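Local atomic coordinates of 1-deoxy-D-xylulose 5-phosphate reductoisomerase (Moraxella catarrhalis, PDB entry 4ZQG), a protein that catalyses the NAD(P)H-dependent rearrangement and reduction of 1-deoxy-D-xylulose 5-phosphate to 2-C-methyl-D-erythritol 4-phosphate in the MEP pathway of isoprenoid synthesis. Residues 127-132 with 236-241; 154-159 with 230-235. All blocks are in the same frame, centred on the assembly; numbering follows the deposited sequence.

Both contacts are buried near the middle of the chain, with their centres about 8 Å apart. They share helix 230-243: contact 2 uses its first turns (230-235) and contact 1 the turns that follow (236-241). Along the chain the order is 127-132, 154-159, 230-235, 236-241, so contact 2 is nested inside the loop closed by contact 1. Residues 127-132 follow strand 123-126 of the seven-stranded parallel sheet, and 154-159 follow 149-152, one of its two edge strands. K129 of contact 1 reaches N231 and E235 of contact 2 with its NZ. In contact 1 helix 230-243 packs against the segment that holds the NAD ribose; in contact 2 it supplies magnesium and fosmidomycin ligands.

Contact 1: 127-132 with 236-241. With NAD (nicotinamide-adenine-dinucleotide), chain C.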
ATOM      1  N   ALA A 127      16.715   5.541 -12.641  1.00 54.48           N
ATOM      2  CA  ALA A 127      15.744   6.537 -13.041  1.00 55.41           C
ATOM      3  C   ALA A 127      15.567   6.324 -14.505  1.00 56.27           C
ATOM      4  O   ALA A 127      14.470   6.220 -15.031  1.00 59.17           O
ATOM      5  CB  ALA A 127      16.271   7.940 -12.770  1.00 56.24           C
ATOM      6  N   ASN A 128      16.705   6.280 -15.147  1.00 58.18           N
ATOM      7  CA  ASN A 128      16.857   6.088 -16.576  1.00 58.67           C
ATOM      8  C   ASN A 128      16.137   4.839 -17.113  1.00 58.76           C
ATOM      9  O   ASN A 128      16.712   3.732 -17.177  1.00 59.20           O
ATOM     10  CB  ASN A 128      18.355   5.998 -16.824  1.00 56.25           C
ATOM     11  CG  ASN A 128      18.680   5.687 -18.219  1.00 56.63           C
ATOM     12  OD1 ASN A 128      19.571   4.884 -18.474  1.00 58.83           O
ATOM     13  ND2 ASN A 128      17.973   6.314 -19.151  1.00 55.99           N
ATOM     14  N   LYS A 129      14.900   5.054 -17.528  1.00 59.21           N
ATOM     15  CA  LYS A 129      13.988   3.947 -17.948  1.00 63.46           C
ATOM     16  C   LYS A 129      14.267   3.483 -19.384  1.00 63.90           C
ATOM     17  O   LYS A 129      14.066   2.308 -19.697  1.00 65.36           O
ATOM     18  CB  LYS A 129      12.511   4.366 -17.825  1.00 62.12           C
ATOM     19  CG  LYS A 129      12.148   5.533 -18.754  1.00 62.12           C
ATOM     20  CD  LYS A 129      10.754   6.052 -18.490  1.00 62.96           C
ATOM     21  CE  LYS A 129      10.599   6.537 -17.074  1.00 63.68           C
ATOM     22  NZ  LYS A 129       9.412   7.436 -16.985  1.00 66.10           N
ATOM     23  N   GLU A 130      14.737   4.393 -20.232  1.00 60.89           N
ATOM     24  CA  GLU A 130      15.162   4.022 -21.561  1.00 61.02           C
ATOM     25  C   GLU A 130      16.211   2.886 -21.542  1.00 60.02           C
ATOM     26  O   GLU A 130      16.278   2.083 -22.459  1.00 58.59           O
ATOM     27  CB  GLU A 130      15.632   5.253 -22.337  1.00 62.51           C
ATOM     28  CG  GLU A 130      14.560   6.361 -22.460  1.00 65.16           C
ATOM     29  CD  GLU A 130      14.558   7.399 -21.304  1.00 67.61           C
ATOM     30  OE1 GLU A 130      15.122   7.120 -20.213  1.00 67.71           O
ATOM     31  OE2 GLU A 130      13.974   8.510 -21.457  1.00 69.31           O
ATOM     32  N   SER A 131      16.982   2.761 -20.476  1.00 59.89           N
ATOM     33  CA  SER A 131      17.879   1.607 -20.361  1.00 61.83           C
ATOM     34  C   SER A 131      17.203   0.227 -20.380  1.00 61.57           C
ATOM     35  O   SER A 131      17.688  -0.716 -20.974  1.00 62.48           O
ATOM     36  CB  SER A 131      18.684   1.724 -19.085  1.00 63.46           C
ATOM     37  OG  SER A 131      19.862   2.449 -19.367  1.00 72.33           O
ATOM     38  N   LEU A 132      16.098   0.118 -19.673  1.00 59.97           N
ATOM     39  CA  LEU A 132      15.354  -1.112 -19.598  1.00 58.93           C
ATOM     40  C   LEU A 132      14.447  -1.322 -20.829  1.00 57.90           C
ATOM     41  O   LEU A 132      14.335  -2.452 -21.304  1.00 60.14           O
ATOM     42  CB  LEU A 132      14.564  -1.151 -18.279  1.00 58.48           C
ATOM     43  CG  LEU A 132      15.025  -2.163 -17.220  1.00 58.96           C
ATOM     44  CD1 LEU A 132      16.506  -2.457 -17.132  1.00 59.90           C
ATOM     45  CD2 LEU A 132      14.561  -1.673 -15.882  1.00 59.32           C
ATOM     46  N   LEU A 236       5.470   0.889 -18.874  1.00 51.91           N
ATOM     47  CA  LEU A 236       4.909  -0.441 -19.068  1.00 53.18           C
ATOM     48  C   LEU A 236       6.015  -1.448 -19.416  1.00 52.41           C
ATOM     49  O   LEU A 236       6.100  -2.530 -18.789  1.00 51.97           O
ATOM     50  CB  LEU A 236       3.760  -0.391 -20.095  1.00 54.87           C
ATOM     51  CG  LEU A 236       3.282  -1.684 -20.684  1.00 57.67           C
ATOM     52  CD1 LEU A 236       2.798  -2.556 -19.544  1.00 60.72           C
ATOM     53  CD2 LEU A 236       2.137  -1.437 -21.645  1.00 59.94           C
ATOM     54  N   ILE A 237       6.887  -1.103 -20.361  1.00 51.32           N
ATOM     55  CA  ILE A 237       7.950  -2.010 -20.707  1.00 52.21           C
ATOM     56  C   ILE A 237       8.973  -2.134 -19.593  1.00 52.98           C
ATOM     57  O   ILE A 237       9.433  -3.240 -19.301  1.00 52.78           O
ATOM     58  CB  ILE A 237       8.597  -1.596 -22.014  1.00 54.11           C
ATOM     59  CG1 ILE A 237       7.582  -1.735 -23.141  1.00 55.23           C
ATOM     60  CG2 ILE A 237       9.832  -2.433 -22.298  1.00 54.53           C
ATOM     61  CD1 ILE A 237       7.757  -0.690 -24.225  1.00 56.37           C
ATOM     62  N   GLU A 238       9.318  -1.013 -18.946  1.00 55.05           N
ATOM     63  CA  GLU A 238      10.189  -1.013 -17.747  1.00 55.86           C
ATOM     64  C   GLU A 238       9.671  -1.981 -16.698  1.00 53.64           C
ATOM     65  O   GLU A 238      10.440  -2.788 -16.167  1.00 53.89           O
ATOM     66  CB  GLU A 238      10.329   0.413 -17.135  1.00 60.50           C
ATOM     67  CG  GLU A 238      11.287   0.555 -15.914  1.00 64.34           C
ATOM     68  CD  GLU A 238      11.450   2.007 -15.360  1.00 68.59           C
ATOM     69  OE1 GLU A 238      12.581   2.378 -14.925  1.00 67.18           O
ATOM     70  OE2 GLU A 238      10.453   2.785 -15.325  1.00 71.29           O
ATOM     71  N   ALA A 239       8.373  -1.909 -16.412  1.00 50.89           N
ATOM     72  CA  ALA A 239       7.759  -2.787 -15.423  1.00 50.31           C
ATOM     73  C   ALA A 239       7.880  -4.283 -15.757  1.00 50.88           C
ATOM     74  O   ALA A 239       8.201  -5.108 -14.880  1.00 49.97           O
ATOM     75  CB  ALA A 239       6.308  -2.417 -15.246  1.00 50.15           C
ATOM     76  N   CYS A 240       7.648  -4.627 -17.020  1.00 51.49           N
ATOM     77  CA  CYS A 240       7.848  -5.993 -17.457  1.00 53.37           C
ATOM     78  C   CYS A 240       9.225  -6.512 -17.092  1.00 53.35           C
ATOM     79  O   CYS A 240       9.327  -7.573 -16.508  1.00 54.76           O
ATOM     80  CB  CYS A 240       7.601  -6.151 -18.963  1.00 55.56           C
ATOM     81  SG  CYS A 240       5.922  -5.804 -19.577  1.00 57.59           S
ATOM     82  N   HIS A 241      10.290  -5.784 -17.407  1.00 53.62           N
ATOM     83  CA  HIS A 241      11.627  -6.250 -17.038  1.00 53.59           C
ATOM     84  C   HIS A 241      11.868  -6.209 -15.562  1.00 53.09           C
ATOM     85  O   HIS A 241      12.496  -7.104 -15.017  1.00 54.47           O
ATOM     86  CB  HIS A 241      12.725  -5.443 -17.718  1.00 55.05           C
ATOM     87  CG  HIS A 241      12.690  -5.533 -19.195  1.00 56.52           C
ATOM     88  ND1 HIS A 241      13.125  -6.652 -19.876  1.00 58.19           N
ATOM     89  CD2 HIS A 241      12.218  -4.672 -20.125  1.00 56.99           C
ATOM     90  CE1 HIS A 241      12.911  -6.474 -21.167  1.00 59.13           C
ATOM     91  NE2 HIS A 241      12.370  -5.276 -21.345  1.00 58.48           N
TER
HETATM   92  PA  NAD C 501      17.249  15.809 -17.458  1.00 62.32           P
HETATM   93  O1A NAD C 501      17.051  16.080 -18.910  1.00 61.38           O
HETATM   94  O2A NAD C 501      16.778  16.792 -16.407  1.00 63.15           O
HETATM   95  O5B NAD C 501      18.774  15.385 -17.126  1.00 62.55           O
HETATM   96  C5B NAD C 501      19.486  14.376 -17.822  1.00 63.69           C
HETATM   97  C4B NAD C 501      20.901  14.200 -17.246  1.00 65.55           C
HETATM   98  O4B NAD C 501      21.612  13.313 -18.129  1.00 65.62           O
HETATM   99  C3B NAD C 501      21.702  15.506 -17.158  1.00 66.06           C
HETATM  100  O3B NAD C 501      22.545  15.543 -16.003  1.00 65.19           O
HETATM  101  C2B NAD C 501      22.547  15.478 -18.422  1.00 66.67           C
HETATM  102  O2B NAD C 501      23.846  16.040 -18.248  1.00 67.18           O
HETATM  103  C1B NAD C 501      22.684  14.000 -18.772  1.00 67.13           C
HETATM  104  N9A NAD C 501      22.683  13.786 -20.250  1.00 68.81           N
HETATM  105  C8A NAD C 501      21.786  14.286 -21.118  1.00 69.50           C
HETATM  106  N7A NAD C 501      22.073  13.916 -22.389  1.00 69.07           N
HETATM  107  C5A NAD C 501      23.175  13.168 -22.354  1.00 68.03           C
HETATM  108  C6A NAD C 501      23.984  12.489 -23.390  1.00 68.92           C
HETATM  109  N6A NAD C 501      23.622  12.554 -24.711  1.00 70.26           N
HETATM  110  N1A NAD C 501      25.067  11.825 -22.937  1.00 66.69           N
HETATM  111  C2A NAD C 501      25.420  11.795 -21.618  1.00 67.37           C
HETATM  112  N3A NAD C 501      24.735  12.399 -20.621  1.00 66.48           N
HETATM  113  C4A NAD C 501      23.603  13.089 -20.941  1.00 68.19           C
HETATM  114  O3  NAD C 501      16.551  14.373 -17.201  1.00 64.62           O
HETATM  115  PN  NAD C 501      15.571  13.903 -16.010  1.00 60.55           P
HETATM  116  O1N NAD C 501      14.237  14.550 -16.316  1.00 60.38           O
HETATM  117  O2N NAD C 501      16.323  14.035 -14.707  1.00 58.61           O
HETATM  118  O5D NAD C 501      15.504  12.352 -16.423  1.00 64.61           O
HETATM  119  C5D NAD C 501      16.531  11.428 -16.056  1.00 65.61           C
HETATM  120  C4D NAD C 501      16.037   9.992 -16.239  1.00 67.38           C
HETATM  121  O4D NAD C 501      15.186   9.580 -15.165  1.00 69.58           O
HETATM  122  C3D NAD C 501      15.222   9.864 -17.514  1.00 67.52           C
HETATM  123  O3D NAD C 501      15.494   8.577 -18.058  1.00 65.20           O
HETATM  124  C2D NAD C 501      13.787  10.011 -17.059  1.00 68.55           C
HETATM  125  O2D NAD C 501      12.879   9.397 -17.985  1.00 68.81           O
HETATM  126  C1D NAD C 501      13.849   9.374 -15.666  1.00 69.61           C
HETATM  127  N1N NAD C 501      12.847   9.934 -14.747  1.00 70.35           N
HETATM  128  C2N NAD C 501      12.861  11.249 -14.412  1.00 69.89           C
HETATM  129  C3N NAD C 501      11.878  11.789 -13.556  1.00 69.06           C
HETATM  130  C7N NAD C 501      11.873  13.238 -13.139  1.00 67.87           C
HETATM  131  O7N NAD C 501      11.196  13.590 -12.189  1.00 65.08           O
HETATM  132  N7N NAD C 501      12.617  14.129 -13.792  1.00 69.96           N
HETATM  133  C4N NAD C 501      10.898  10.946 -13.056  1.00 64.65           C
HETATM  134  C5N NAD C 501      10.930   9.619 -13.405  1.00 64.77           C
HETATM  135  C6N NAD C 501      11.902   9.118 -14.253  1.00 66.65           C
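L132 packs on E238 and H241, and K129 on E238; no hydrogen bond crosses between the two segments. The nonpolar part centres on L132. Its CD2 lies 4.0 Å from CG of E238, the two side chains crossing at about a right angle. Its CG lies 4.0 Å from CB of H241, and these two side chains run past each other in opposite directions. The H241 ring also meets the L132 backbone, with H241 CD2 3.3 Å from L132 O.

The E238 chain is extended, with CG anti to the backbone N (chi1 -177°). This reach carries its carboxylate to K129, where OE1 lies 3.5 Å from K129 CB. The K129 chain then bends away toward N231 and the metal site.

Residues 127-132 lead from strand 123-126 of the Rossmann-type sheet into helix 130-146, and A127 to E130 line the dinucleotide pocket.

One hydrogen bond holds the ribose next to the nicotinamide: NAD O3D donates to E130 OE1 at 2.6 Å. Bonds within the segment back it up. N128 ND2 gives the same oxygen a weak bond of 3.1 Å. S131 OG donates to N128 OD1 at 2.6 Å, from 38° above the carbonyl plane. A127 CB touches the same ribose at O4D.

Contact 2: 154-159 with 230-235; sequences DSEHNA and MNKGLE. With MG (magnesium ion), chain D; FOM (3-[formyl(hydroxy)amino]propylphosphonic acid), chain E; NAD (nicotinamide-adenine-dinucleotide), chain C.
D154, E156 and E235 converge on one magnesium ion. Each gives a single carboxylate oxygen: OD1 of D154, OE2 of E156 and OE2 of E235, all 2.1 Å from the metal. Fosmidomycin chelates the same ion through O1 and O2. D154 OD1 is also 3.3 Å from C5N of the nicotinamide, which brings cofactor and metal site together. The carboxylates come at different tilts. The E235 plane is turned 74° from that of D154 and less against that of E156. Their oxygens lie close together, and the cation probably offsets the repulsion.

Positive and amide groups surround this shell. K232 NZ forms a salt bridge with E235 OE1 at 2.6 Å, on the syn side of the carboxylate. It also pairs with E156 OE1, whose position is less certain. The K232 chain bends at chi2 and chi3, and NZ also donates to phosphonate oxygen OP2 at 3.0 Å. N231 ND2 bonds both OP2 and O2 of the inhibitor, so it spans phosphonate and hydroxamate. S155 N donates to inhibitor O1. K129, from outside the two segments, bridges to D154 OD2 and bonds N231 OD1 and E235 OE2.

Further out, H157 links the two helices. Its NE2 donates to E235 O at 3.0 Å. The angle at the hydrogen is 155°, and the acceptor lies in the ring plane. CE1 of H157 packs 3.5 Å from E235 CG. The axes of 155-159 and 230-235 come within 11.5 Å at a crossing angle of -40°.

An Asp-Glu-Glu magnesium site chelated by a hydroxamate, with lysine, asparagine and serines (S190, S226) bonding the inhibitor, is characteristic of the fosmidomycin-bound active site of DXP reductoisomerases.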
ATOM      1  N   ASP A 154      12.056   5.504 -10.482  1.00 55.07           N
ATOM      2  CA  ASP A 154      10.840   5.916 -11.138  1.00 55.11           C
ATOM      3  C   ASP A 154       9.637   5.723 -10.159  1.00 53.93           C
ATOM      4  O   ASP A 154       9.524   4.694  -9.483  1.00 50.77           O
ATOM      5  CB  ASP A 154      10.659   5.144 -12.456  1.00 56.74           C
ATOM      6  CG  ASP A 154       9.768   5.898 -13.421  1.00 61.05           C
ATOM      7  OD1 ASP A 154       9.138   6.836 -12.931  1.00 58.97           O
ATOM      8  OD2 ASP A 154       9.725   5.606 -14.634  1.00 64.56           O
ATOM      9  N   SER A 155       8.781   6.732 -10.069  1.00 54.21           N
ATOM     10  CA  SER A 155       7.719   6.787  -9.056  1.00 56.98           C
ATOM     11  C   SER A 155       6.826   5.552  -9.034  1.00 54.95           C
ATOM     12  O   SER A 155       6.730   4.839  -8.019  1.00 54.69           O
ATOM     13  CB  SER A 155       6.838   8.015  -9.289  1.00 61.57           C
ATOM     14  OG  SER A 155       6.140   8.372  -8.108  1.00 68.99           O
ATOM     15  N   GLU A 156       6.241   5.263 -10.189  1.00 53.11           N
ATOM     16  CA  GLU A 156       5.367   4.120 -10.341  1.00 51.94           C
ATOM     17  C   GLU A 156       6.064   2.830  -9.965  1.00 51.22           C
ATOM     18  O   GLU A 156       5.522   2.023  -9.219  1.00 52.54           O
ATOM     19  CB  GLU A 156       4.812   4.039 -11.746  1.00 52.29           C
ATOM     20  CG  GLU A 156       4.058   5.301 -12.184  1.00 53.49           C
ATOM     21  CD  GLU A 156       4.962   6.425 -12.631  1.00 53.45           C
ATOM     22  OE1 GLU A 156       4.465   7.502 -13.026  1.00 53.34           O
ATOM     23  OE2 GLU A 156       6.182   6.196 -12.584  1.00 55.13           O
ATOM     24  N   HIS A 157       7.284   2.645 -10.426  1.00 49.53           N
ATOM     25  CA  HIS A 157       7.987   1.410 -10.150  1.00 49.75           C
ATOM     26  C   HIS A 157       8.435   1.343  -8.713  1.00 50.59           C
ATOM     27  O   HIS A 157       8.505   0.255  -8.129  1.00 51.33           O
ATOM     28  CB  HIS A 157       9.168   1.270 -11.088  1.00 50.90           C
ATOM     29  CG  HIS A 157       8.754   1.326 -12.509  1.00 52.19           C
ATOM     30  ND1 HIS A 157       8.397   2.503 -13.119  1.00 53.54           N
ATOM     31  CD2 HIS A 157       8.485   0.346 -13.395  1.00 53.83           C
ATOM     32  CE1 HIS A 157       7.992   2.251 -14.350  1.00 54.57           C
ATOM     33  NE2 HIS A 157       8.032   0.949 -14.540  1.00 54.70           N
ATOM     34  N   ASN A 158       8.756   2.505  -8.136  1.00 50.59           N
ATOM     35  CA  ASN A 158       9.151   2.533  -6.773  1.00 49.58           C
ATOM     36  C   ASN A 158       7.937   2.178  -5.928  1.00 49.54           C
ATOM     37  O   ASN A 158       8.054   1.331  -5.024  1.00 49.22           O
ATOM     38  CB  ASN A 158       9.740   3.874  -6.359  1.00 49.06           C
ATOM     39  CG  ASN A 158      10.192   3.859  -4.920  1.00 48.44           C
ATOM     40  OD1 ASN A 158       9.443   4.241  -4.020  1.00 47.64           O
ATOM     41  ND2 ASN A 158      11.395   3.342  -4.693  1.00 47.94           N
ATOM     42  N   ALA A 159       6.780   2.772  -6.253  1.00 48.75           N
ATOM     43  CA  ALA A 159       5.502   2.406  -5.587  1.00 48.54           C
ATOM     44  C   ALA A 159       5.230   0.919  -5.606  1.00 48.73           C
ATOM     45  O   ALA A 159       5.120   0.292  -4.571  1.00 48.23           O
ATOM     46  CB  ALA A 159       4.346   3.117  -6.224  1.00 48.70           C
ATOM     47  N   MET A 230       3.206   8.410 -23.948  1.00 66.12           N
ATOM     48  CA  MET A 230       4.279   7.500 -24.205  1.00 63.61           C
ATOM     49  C   MET A 230       5.078   7.180 -22.934  1.00 60.90           C
ATOM     50  O   MET A 230       5.678   6.105 -22.852  1.00 59.99           O
ATOM     51  CB  MET A 230       5.200   8.096 -25.267  1.00 65.70           C
ATOM     52  CG  MET A 230       6.397   7.219 -25.617  1.00 66.82           C
ATOM     53  SD  MET A 230       5.851   5.604 -26.204  1.00 69.55           S
ATOM     54  CE  MET A 230       5.302   5.999 -27.868  1.00 71.42           C
ATOM     55  N   ASN A 231       5.112   8.096 -21.950  1.00 58.93           N
ATOM     56  CA  ASN A 231       5.819   7.835 -20.688  1.00 55.75           C
ATOM     57  C   ASN A 231       5.272   6.578 -19.980  1.00 54.90           C
ATOM     58  O   ASN A 231       6.036   5.761 -19.445  1.00 53.63           O
ATOM     59  CB  ASN A 231       5.759   9.040 -19.761  1.00 55.62           C
ATOM     60  CG  ASN A 231       6.540   8.816 -18.461  1.00 56.79           C
ATOM     61  OD1 ASN A 231       7.732   8.481 -18.465  1.00 55.73           O
ATOM     62  ND2 ASN A 231       5.844   8.940 -17.334  1.00 58.00           N
ATOM     63  N   LYS A 232       3.954   6.403 -20.029  1.00 54.24           N
ATOM     64  CA  LYS A 232       3.349   5.221 -19.465  1.00 54.55           C
ATOM     65  C   LYS A 232       3.686   3.993 -20.283  1.00 54.82           C
ATOM     66  O   LYS A 232       3.958   2.927 -19.728  1.00 54.11           O
ATOM     67  CB  LYS A 232       1.851   5.387 -19.331  1.00 55.39           C
ATOM     68  CG  LYS A 232       1.289   4.827 -18.039  1.00 55.14           C
ATOM     69  CD  LYS A 232       2.125   5.165 -16.818  1.00 54.70           C
ATOM     70  CE  LYS A 232       2.296   6.667 -16.663  1.00 54.43           C
ATOM     71  NZ  LYS A 232       2.940   6.994 -15.364  1.00 53.95           N
ATOM     72  N   GLY A 233       3.745   4.174 -21.596  1.00 55.17           N
ATOM     73  CA  GLY A 233       4.162   3.129 -22.525  1.00 53.63           C
ATOM     74  C   GLY A 233       5.478   2.555 -22.124  1.00 52.60           C
ATOM     75  O   GLY A 233       5.668   1.359 -22.053  1.00 51.57           O
ATOM     76  N   LEU A 234       6.406   3.444 -21.862  1.00 53.80           N
ATOM     77  CA  LEU A 234       7.785   3.053 -21.598  1.00 54.35           C
ATOM     78  C   LEU A 234       7.840   2.434 -20.228  1.00 53.18           C
ATOM     79  O   LEU A 234       8.598   1.505 -19.981  1.00 51.32           O
ATOM     80  CB  LEU A 234       8.692   4.293 -21.635  1.00 55.37           C
ATOM     81  CG  LEU A 234       8.838   4.958 -23.010  1.00 56.91           C
ATOM     82  CD1 LEU A 234       9.651   6.212 -22.837  1.00 56.45           C
ATOM     83  CD2 LEU A 234       9.523   4.060 -24.034  1.00 58.46           C
ATOM     84  N   GLU A 235       7.059   3.021 -19.329  1.00 53.42           N
ATOM     85  CA  GLU A 235       6.969   2.536 -17.976  1.00 53.52           C
ATOM     86  C   GLU A 235       6.389   1.125 -17.952  1.00 52.00           C
ATOM     87  O   GLU A 235       6.823   0.271 -17.167  1.00 49.66           O
ATOM     88  CB  GLU A 235       6.171   3.514 -17.129  1.00 55.00           C
ATOM     89  CG  GLU A 235       7.061   4.684 -16.726  1.00 56.32           C
ATOM     90  CD  GLU A 235       6.342   5.732 -15.966  1.00 56.54           C
ATOM     91  OE1 GLU A 235       5.124   5.599 -15.721  1.00 59.83           O
ATOM     92  OE2 GLU A 235       7.000   6.698 -15.652  1.00 56.47           O
TER
HETATM   93 MG    MG D 502       7.342   7.600 -13.732  1.00 56.65          MG
HETATM   94  O2  FOM E 503       7.147   9.527 -14.627  1.00 59.95           O
HETATM   95  N1  FOM E 503       6.825  10.366 -13.581  1.00 59.40           N
HETATM   96  C1  FOM E 503       7.121  10.076 -12.380  1.00 59.35           C
HETATM   97  O1  FOM E 503       7.684   9.028 -12.110  1.00 58.20           O
HETATM   98  C2  FOM E 503       6.071  11.555 -13.964  1.00 58.82           C
HETATM   99  C3  FOM E 503       4.818  10.879 -14.525  1.00 58.85           C
HETATM  100  C4  FOM E 503       3.908  11.857 -15.213  1.00 59.17           C
HETATM  101  PA1 FOM E 503       2.613  10.853 -15.907  1.00 58.11           P
HETATM  102  OP1 FOM E 503       1.823  10.211 -14.680  1.00 65.68           O
HETATM  103  OP2 FOM E 503       3.198   9.694 -16.581  1.00 60.06           O
HETATM  104  OP3 FOM E 503       1.598  11.637 -16.909  1.00 57.30           O
HETATM  105  PA  NAD C 501      17.249  15.809 -17.458  1.00 62.32           P
HETATM  106  O1A NAD C 501      17.051  16.080 -18.910  1.00 61.38           O
HETATM  107  O2A NAD C 501      16.778  16.792 -16.407  1.00 63.15           O
HETATM  108  O5B NAD C 501      18.774  15.385 -17.126  1.00 62.55           O
HETATM  109  C5B NAD C 501      19.486  14.376 -17.822  1.00 63.69           C
HETATM  110  C4B NAD C 501      20.901  14.200 -17.246  1.00 65.55           C
HETATM  111  O4B NAD C 501      21.612  13.313 -18.129  1.00 65.62           O
HETATM  112  C3B NAD C 501      21.702  15.506 -17.158  1.00 66.06           C
HETATM  113  O3B NAD C 501      22.545  15.543 -16.003  1.00 65.19           O
HETATM  114  C2B NAD C 501      22.547  15.478 -18.422  1.00 66.67           C
HETATM  115  O2B NAD C 501      23.846  16.040 -18.248  1.00 67.18           O
HETATM  116  C1B NAD C 501      22.684  14.000 -18.772  1.00 67.13           C
HETATM  117  N9A NAD C 501      22.683  13.786 -20.250  1.00 68.81           N
HETATM  118  C8A NAD C 501      21.786  14.286 -21.118  1.00 69.50           C
HETATM  119  N7A NAD C 501      22.073  13.916 -22.389  1.00 69.07           N
HETATM  120  C5A NAD C 501      23.175  13.168 -22.354  1.00 68.03           C
HETATM  121  C6A NAD C 501      23.984  12.489 -23.390  1.00 68.92           C
HETATM  122  N6A NAD C 501      23.622  12.554 -24.711  1.00 70.26           N
HETATM  123  N1A NAD C 501      25.067  11.825 -22.937  1.00 66.69           N
HETATM  124  C2A NAD C 501      25.420  11.795 -21.618  1.00 67.37           C
HETATM  125  N3A NAD C 501      24.735  12.399 -20.621  1.00 66.48           N
HETATM  126  C4A NAD C 501      23.603  13.089 -20.941  1.00 68.19           C
HETATM  127  O3  NAD C 501      16.551  14.373 -17.201  1.00 64.62           O
HETATM  128  PN  NAD C 501      15.571  13.903 -16.010  1.00 60.55           P
HETATM  129  O1N NAD C 501      14.237  14.550 -16.316  1.00 60.38           O
HETATM  130  O2N NAD C 501      16.323  14.035 -14.707  1.00 58.61           O
HETATM  131  O5D NAD C 501      15.504  12.352 -16.423  1.00 64.61           O
HETATM  132  C5D NAD C 501      16.531  11.428 -16.056  1.00 65.61           C
HETATM  133  C4D NAD C 501      16.037   9.992 -16.239  1.00 67.38           C
HETATM  134  O4D NAD C 501      15.186   9.580 -15.165  1.00 69.58           O
HETATM  135  C3D NAD C 501      15.222   9.864 -17.514  1.00 67.52           C
HETATM  136  O3D NAD C 501      15.494   8.577 -18.058  1.00 65.20           O
HETATM  137  C2D NAD C 501      13.787  10.011 -17.059  1.00 68.55           C
HETATM  138  O2D NAD C 501      12.879   9.397 -17.985  1.00 68.81           O
HETATM  139  C1D NAD C 501      13.849   9.374 -15.666  1.00 69.61           C
HETATM  140  N1N NAD C 501      12.847   9.934 -14.747  1.00 70.35           N
HETATM  141  C2N NAD C 501      12.861  11.249 -14.412  1.00 69.89           C
HETATM  142  C3N NAD C 501      11.878  11.789 -13.556  1.00 69.06           C
HETATM  143  C7N NAD C 501      11.873  13.238 -13.139  1.00 67.87           C
HETATM  144  O7N NAD C 501      11.196  13.590 -12.189  1.00 65.08           O
HETATM  145  N7N NAD C 501      12.617  14.129 -13.792  1.00 69.96           N
HETATM  146  C4N NAD C 501      10.898  10.946 -13.056  1.00 64.65           C
HETATM  147  C5N NAD C 501      10.930   9.619 -13.405  1.00 64.77           C
HETATM  148  C6N NAD C 501      11.902   9.118 -14.253  1.00 66.65           C